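Local coordinates for peptidase S9 prolyl oligopeptidase catalytic domain-containing protein (Pyrococcus horikoshii, PDB 4HXF) that probably cleaves peptides as a serine protease of the prolyl oligopeptidase family, working as a self-compartmentalizing hexamer, at residues A[166-171]-A[203-208]; A[474-479]-A[534-539]. One frame throughout, in Å; residues are numbered along the deposited sequence.

Interaction 1 (A[166-171]-A[203-208])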
loop_
_atom_site.group_PDB
_atom_site.type_symbol
_atom_site.label_atom_id
_atom_site.label_comp_id
_atom_site.label_asym_id
_atom_site.label_seq_id
_atom_site.Cartn_x
_atom_site.Cartn_y
_atom_site.Cartn_z
ATOM N N GLU A 166 -37.094 -1.627 -13.586
ATOM C CA GLU A 166 -38.163 -1.612 -12.599
ATOM C C GLU A 166 -37.575 -2.170 -11.364
ATOM O O GLU A 166 -36.706 -3.055 -11.390
ATOM C CB GLU A 166 -39.242 -2.615 -13.007
ATOM C CG GLU A 166 -39.925 -2.442 -14.310
ATOM C CD GLU A 166 -41.129 -1.539 -14.249
ATOM O OE1 GLU A 166 -41.777 -1.396 -15.308
ATOM O OE2 GLU A 166 -41.388 -0.932 -13.172
ATOM N N GLN A 167 -38.064 -1.669 -10.242
ATOM C CA GLN A 167 -37.637 -2.210 -8.981
ATOM C C GLN A 167 -38.738 -2.081 -7.958
ATOM O O GLN A 167 -39.580 -1.129 -8.028
ATOM C CB GLN A 167 -36.439 -1.510 -8.465
ATOM C CG GLN A 167 -36.550 -0.068 -8.154
ATOM C CD GLN A 167 -35.149 0.490 -8.037
ATOM O OE1 GLN A 167 -34.458 0.252 -7.013
ATOM N NE2 GLN A 167 -34.668 1.132 -9.125
ATOM N N PHE A 168 -38.749 -2.995 -6.989
ATOM C CA PHE A 168 -39.705 -2.900 -5.877
ATOM C C PHE A 168 -39.167 -3.726 -4.720
ATOM O O PHE A 168 -38.256 -4.519 -4.873
ATOM C CB PHE A 168 -41.143 -3.319 -6.226
ATOM C CG PHE A 168 -41.311 -4.712 -6.800
ATOM C CD1 PHE A 168 -41.099 -4.966 -8.172
ATOM C CD2 PHE A 168 -41.696 -5.799 -5.999
ATOM C CE1 PHE A 168 -41.174 -6.265 -8.688
ATOM C CE2 PHE A 168 -41.777 -7.082 -6.521
ATOM C CZ PHE A 168 -41.568 -7.292 -7.824
ATOM N N GLU A 169 -39.772 -3.504 -3.566
ATOM C CA GLU A 169 -39.397 -4.216 -2.326
ATOM C C GLU A 169 -40.584 -4.950 -1.719
ATOM O O GLU A 169 -41.768 -4.602 -1.948
ATOM C CB GLU A 169 -38.748 -3.272 -1.331
ATOM C CG GLU A 169 -39.648 -2.534 -0.408
ATOM C CD GLU A 169 -38.821 -1.706 0.628
ATOM O OE1 GLU A 169 -39.152 -1.734 1.810
ATOM O OE2 GLU A 169 -37.843 -1.088 0.234
ATOM N N LYS A 170 -40.252 -5.978 -0.974
ATOM C CA LYS A 170 -41.209 -6.768 -0.232
ATOM C C LYS A 170 -40.640 -7.123 1.114
ATOM O O LYS A 170 -39.461 -6.904 1.361
ATOM C CB LYS A 170 -41.508 -8.066 -1.006
ATOM C CG LYS A 170 -42.349 -7.825 -2.217
ATOM C CD LYS A 170 -43.799 -7.349 -1.954
ATOM C CE LYS A 170 -44.645 -7.322 -3.217
ATOM N NZ LYS A 170 -45.916 -6.617 -2.851
ATOM N N PRO A 171 -41.496 -7.652 2.016
ATOM C CA PRO A 171 -40.930 -8.187 3.260
ATOM C C PRO A 171 -39.825 -9.202 3.127
ATOM O O PRO A 171 -39.646 -9.782 2.007
ATOM C CB PRO A 171 -42.192 -8.834 3.916
ATOM C CG PRO A 171 -43.315 -8.071 3.333
ATOM C CD PRO A 171 -42.945 -7.865 1.883
ATOM N N TYR A 203 -48.632 -12.998 -5.237
ATOM C CA TYR A 203 -49.089 -11.899 -6.114
ATOM C C TYR A 203 -48.586 -12.028 -7.525
ATOM O O TYR A 203 -47.563 -12.632 -7.772
ATOM C CB TYR A 203 -48.589 -10.558 -5.585
ATOM C CG TYR A 203 -48.973 -10.264 -4.201
ATOM C CD1 TYR A 203 -50.114 -9.503 -3.926
ATOM C CD2 TYR A 203 -48.195 -10.727 -3.124
ATOM C CE1 TYR A 203 -50.482 -9.246 -2.606
ATOM C CE2 TYR A 203 -48.572 -10.444 -1.818
ATOM C CZ TYR A 203 -49.708 -9.705 -1.593
ATOM O OH TYR A 203 -50.119 -9.418 -0.283
ATOM N N LEU A 204 -49.323 -11.450 -8.459
ATOM C CA LEU A 204 -48.882 -11.339 -9.862
ATOM C C LEU A 204 -48.614 -9.865 -10.061
ATOM O O LEU A 204 -49.530 -9.008 -9.836
ATOM C CB LEU A 204 -49.966 -11.839 -10.784
ATOM C CG LEU A 204 -49.527 -12.087 -12.196
ATOM C CD1 LEU A 204 -48.405 -13.139 -12.283
ATOM C CD2 LEU A 204 -50.784 -12.463 -12.998
ATOM N N TRP A 205 -47.387 -9.555 -10.435
ATOM C CA TRP A 205 -46.851 -8.176 -10.527
ATOM C C TRP A 205 -46.487 -7.870 -11.963
ATOM O O TRP A 205 -45.888 -8.668 -12.681
ATOM C CB TRP A 205 -45.658 -8.027 -9.598
ATOM C CG TRP A 205 -45.206 -6.631 -9.312
ATOM C CD1 TRP A 205 -45.402 -5.866 -8.157
ATOM C CD2 TRP A 205 -44.371 -5.800 -10.191
ATOM N NE1 TRP A 205 -44.792 -4.671 -8.284
ATOM C CE2 TRP A 205 -44.156 -4.565 -9.477
ATOM C CE3 TRP A 205 -43.753 -6.007 -11.375
ATOM C CZ2 TRP A 205 -43.373 -3.534 -9.988
ATOM C CZ3 TRP A 205 -42.974 -4.936 -11.936
ATOM C CH2 TRP A 205 -42.786 -3.739 -11.242
ATOM N N LYS A 206 -46.911 -6.705 -12.442
ATOM C CA LYS A 206 -46.433 -6.198 -13.717
ATOM C C LYS A 206 -46.512 -4.653 -13.735
ATOM O O LYS A 206 -47.519 -4.052 -13.353
ATOM C CB LYS A 206 -47.282 -6.740 -14.853
ATOM C CG LYS A 206 -46.767 -6.344 -16.261
ATOM C CD LYS A 206 -47.524 -7.185 -17.272
ATOM C CE LYS A 206 -47.218 -6.863 -18.721
ATOM N NZ LYS A 206 -47.922 -7.916 -19.526
ATOM N N ASP A 207 -45.442 -4.034 -14.209
ATOM C CA ASP A 207 -45.446 -2.585 -14.491
ATOM C C ASP A 207 -45.906 -1.766 -13.332
ATOM O O ASP A 207 -46.698 -0.822 -13.483
ATOM C CB ASP A 207 -46.298 -2.351 -15.787
ATOM C CG ASP A 207 -45.589 -2.887 -17.040
ATOM O OD1 ASP A 207 -44.336 -2.834 -17.014
ATOM O OD2 ASP A 207 -46.243 -3.444 -17.958
ATOM N N GLY A 208 -45.475 -2.180 -12.132
ATOM C CA GLY A 208 -45.732 -1.426 -10.926
ATOM C C GLY A 208 -47.057 -1.619 -10.268
ATOM O O GLY A 208 -47.353 -0.952 -9.311
#
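The phenyl ring of Phe168 lies flat over one face of the Trp205 indole, chiefly over its five-membered ring, with centroids 3.8 Å apart and planes only 19° from parallel. The two side chains come from strands of separate sheets and run alongside each other in opposite senses, and the fit is close: Phe168 CD1 is 3.2 Å from Trp205 CZ2. On the opposite indole face, toward the rim, the backbone N of Gly208 sits 3.2 Å above the ring plane, so the indole is sandwiched between the phenyl ring and the turn that follows its own strand. At its edge, Glu166 OE2 lies near the ring plane, 3.7 Å from Trp205 CH2, with the carboxylate plane turned 87° from the indole. A bend in the Glu166 chain (chi2 -88°) helps bring the carboxylate round to that edge.

The other oxygen, Glu166 OE1, stands 3.4 Å from Asp207 OD1, a pairing of like charges that would be unfavourable alone. Lys345 of the second subunit forms a salt bridge with Glu166 and a weak, long ion pair with Asp207, and so probably offsets the repulsion. At the other end of the contact Lys170 NZ rests over the face of Tyr203, 4.8 Å from the ring centroid and close to the ring normal, in a cation-pi contact. The same ammonium group forms a salt bridge with Glu210.

This is how two adjacent blades of a beta-propeller can be joined through aromatic side chains. Strand 163-171, outermost in its four-stranded blade, has Phe168 also stacked with Phe154 of its neighbour 151-158, while strand 200-206 lies within the next blade, between strands 182-188 and 209-217.

Interaction 2 (A[474-479]-A[534-539])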
loop_
_atom_site.group_PDB
_atom_site.type_symbol
_atom_site.label_atom_id
_atom_site.label_comp_id
_atom_site.label_asym_id
_atom_site.label_seq_id
_atom_site.Cartn_x
_atom_site.Cartn_y
_atom_site.Cartn_z
ATOM N N TRP A 474 -28.277 -36.814 23.831
ATOM C CA TRP A 474 -29.338 -37.573 24.472
ATOM C C TRP A 474 -28.916 -38.957 24.767
ATOM O O TRP A 474 -29.033 -39.470 25.884
ATOM C CB TRP A 474 -30.530 -37.558 23.549
ATOM C CG TRP A 474 -31.784 -38.172 24.159
ATOM C CD1 TRP A 474 -32.400 -39.282 23.691
ATOM C CD2 TRP A 474 -32.676 -37.621 25.204
ATOM N NE1 TRP A 474 -33.519 -39.567 24.404
ATOM C CE2 TRP A 474 -33.750 -38.578 25.353
ATOM C CE3 TRP A 474 -32.637 -36.528 26.063
ATOM C CZ2 TRP A 474 -34.793 -38.360 26.186
ATOM C CZ3 TRP A 474 -33.655 -36.346 26.967
ATOM C CH2 TRP A 474 -34.720 -37.225 27.063
ATOM N N ALA A 475 -28.295 -39.607 23.794
ATOM C CA ALA A 475 -27.833 -40.976 23.917
ATOM C C ALA A 475 -26.845 -41.142 25.090
ATOM O O ALA A 475 -26.916 -42.114 25.886
ATOM C CB ALA A 475 -27.120 -41.397 22.633
ATOM N N LEU A 476 -25.983 -40.137 25.253
ATOM C CA LEU A 476 -24.975 -40.268 26.331
ATOM C C LEU A 476 -25.613 -40.032 27.683
ATOM O O LEU A 476 -25.118 -40.488 28.720
ATOM C CB LEU A 476 -23.830 -39.276 26.142
ATOM C CG LEU A 476 -22.645 -39.810 25.345
ATOM C CD1 LEU A 476 -22.896 -40.636 24.122
ATOM C CD2 LEU A 476 -21.524 -38.720 25.248
ATOM N N THR A 477 -26.761 -39.369 27.695
ATOM C CA THR A 477 -27.498 -39.180 28.936
ATOM C C THR A 477 -28.496 -40.288 29.246
ATOM O O THR A 477 -28.932 -40.465 30.378
ATOM C CB THR A 477 -28.317 -37.871 29.017
ATOM O OG1 THR A 477 -29.413 -37.900 28.112
ATOM C CG2 THR A 477 -27.484 -36.582 28.864
ATOM N N GLN A 478 -28.859 -41.132 28.229
ATOM C CA GLN A 478 -29.931 -42.092 28.434
ATOM C C GLN A 478 -29.473 -43.543 28.299
ATOM O O GLN A 478 -30.255 -44.443 28.601
ATOM C CB GLN A 478 -31.002 -41.857 27.390
ATOM C CG GLN A 478 -31.668 -40.471 27.435
ATOM C CD GLN A 478 -32.308 -40.183 28.764
ATOM O OE1 GLN A 478 -32.954 -41.061 29.376
ATOM N NE2 GLN A 478 -32.190 -38.893 29.213
ATOM N N SER A 479 -28.254 -43.794 27.864
ATOM C CA SER A 479 -27.807 -45.144 27.642
ATOM C C SER A 479 -26.387 -45.252 28.142
ATOM O O SER A 479 -25.647 -44.249 28.165
ATOM C CB SER A 479 -27.792 -45.392 26.161
ATOM O OG SER A 479 -27.266 -46.642 25.702
ATOM N N VAL A 534 -24.124 -38.672 32.278
ATOM C CA VAL A 534 -23.083 -38.900 31.242
ATOM C C VAL A 534 -21.863 -39.595 31.846
ATOM O O VAL A 534 -21.361 -39.190 32.950
ATOM C CB VAL A 534 -22.673 -37.635 30.534
ATOM C CG1 VAL A 534 -21.494 -37.849 29.533
ATOM C CG2 VAL A 534 -23.882 -36.991 29.871
ATOM N N LYS A 535 -21.391 -40.632 31.175
ATOM C CA LYS A 535 -20.212 -41.355 31.622
ATOM C C LYS A 535 -19.142 -41.432 30.528
ATOM O O LYS A 535 -18.029 -41.822 30.818
ATOM C CB LYS A 535 -20.595 -42.789 32.011
ATOM C CG LYS A 535 -21.566 -42.923 33.140
ATOM C CD LYS A 535 -21.971 -44.384 33.376
ATOM C CE LYS A 535 -23.420 -44.513 33.831
ATOM N NZ LYS A 535 -24.465 -43.806 32.980
ATOM N N ALA A 536 -19.482 -41.162 29.278
ATOM C CA ALA A 536 -18.547 -41.306 28.172
ATOM C C ALA A 536 -17.932 -39.991 27.802
ATOM O O ALA A 536 -18.631 -38.979 27.806
ATOM C CB ALA A 536 -19.308 -41.848 26.922
ATOM N N PRO A 537 -16.658 -39.977 27.440
ATOM C CA PRO A 537 -16.073 -38.712 26.948
ATOM C C PRO A 537 -16.791 -38.145 25.730
ATOM O O PRO A 537 -17.198 -38.916 24.814
ATOM C CB PRO A 537 -14.631 -39.065 26.582
ATOM C CG PRO A 537 -14.616 -40.553 26.613
ATOM C CD PRO A 537 -15.698 -41.077 27.447
ATOM N N LEU A 538 -16.945 -36.846 25.746
ATOM C CA LEU A 538 -17.724 -36.140 24.728
ATOM C C LEU A 538 -16.925 -34.941 24.184
ATOM O O LEU A 538 -16.344 -34.174 24.899
ATOM C CB LEU A 538 -19.021 -35.636 25.352
ATOM C CG LEU A 538 -19.872 -34.725 24.457
ATOM C CD1 LEU A 538 -20.456 -35.455 23.201
ATOM C CD2 LEU A 538 -21.019 -34.159 25.356
ATOM N N LEU A 539 -16.903 -34.823 22.879
ATOM C CA LEU A 539 -16.402 -33.642 22.152
ATOM C C LEU A 539 -17.580 -32.949 21.601
ATOM O O LEU A 539 -18.403 -33.537 20.827
ATOM C CB LEU A 539 -15.459 -34.033 20.998
ATOM C CG LEU A 539 -14.991 -32.862 20.151
ATOM C CD1 LEU A 539 -14.186 -31.769 20.905
ATOM C CD2 LEU A 539 -14.208 -33.490 18.963
HETATM O O HOH W 1 -22.523 -41.550 28.719
HETATM O O HOH W 2 -25.193 -43.029 30.708
#
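In the alpha/beta-hydrolase domain, the C-terminal end of helix 467-478 meets the chain that leads into strand 538-543, and Leu476 carries most of the contact. Its CD2 methyl reaches Leu538 CB at 4.0 Å and Ala536 CB at 4.2 Å. Nearer the backbone, Leu476 O approaches Val534 CA at 3.6 Å.

Thr477 adds a methyl of its own, CG2 lying 3.8 Å from Val534 CG2. Its first torsion (chi1 69°) puts OG1 between the backbone N and the carbonyl carbon, from where the hydroxyl donates to Trp474 O at 2.8 Å, a turn back along the helix. OG1 also accepts a bond from Gln478 NE2 at 3.1 Å, bent at 137° and tilted from the amide plane, while Gln478 CG covers one face of the Trp474 ring. With Thr477 exchanged for an alanine, the Gln478 amide is likely to lose this acceptor, Trp474 O its hydroxyl donor, and the Val534 methyl its neighbour.

Helix 467-478 follows Ser466, which lines the inhibitor pocket and fits the serine of a nucleophile elbow at the end of strand 460-465. The helix packs back on that strand through Leu476 and Ile462, whereas Leu538 also touches Phe557 and Leu561 of helix 552-563, so the leucine pair lies in the apolar layer between sheet and helices.

Where the helix runs out, water takes over. One water donates to Leu476 O at 2.8 Å and accepts from Lys535 N at 2.9 Å, joining two backbones that make no direct hydrogen bond. Nearby, the ammonium group of Lys535 is held by a salt bridge to Asp480 and a hydrogen bond to Asn533 O.

Overall arrangement
Interaction 1 and interaction 2 share no sheet or helix: their centres are 53 Å apart, their nearest atoms about 36 Å, and they fall on opposite sides of the chain's centre. They follow in series, 166-171 with 203-208 closing before 474-479 with 534-539 opens. The first joins two of the seven four-stranded blades of the propeller; the second packs a helix against the entry to a strand of the eight-stranded mixed sheet in the hydrolase domain. Each thus knits a different domain internally. Both border other copies in the hexamer, the second subunit at interaction 1 and Phe133 of the third subunit, packing on Leu539, at interaction 2.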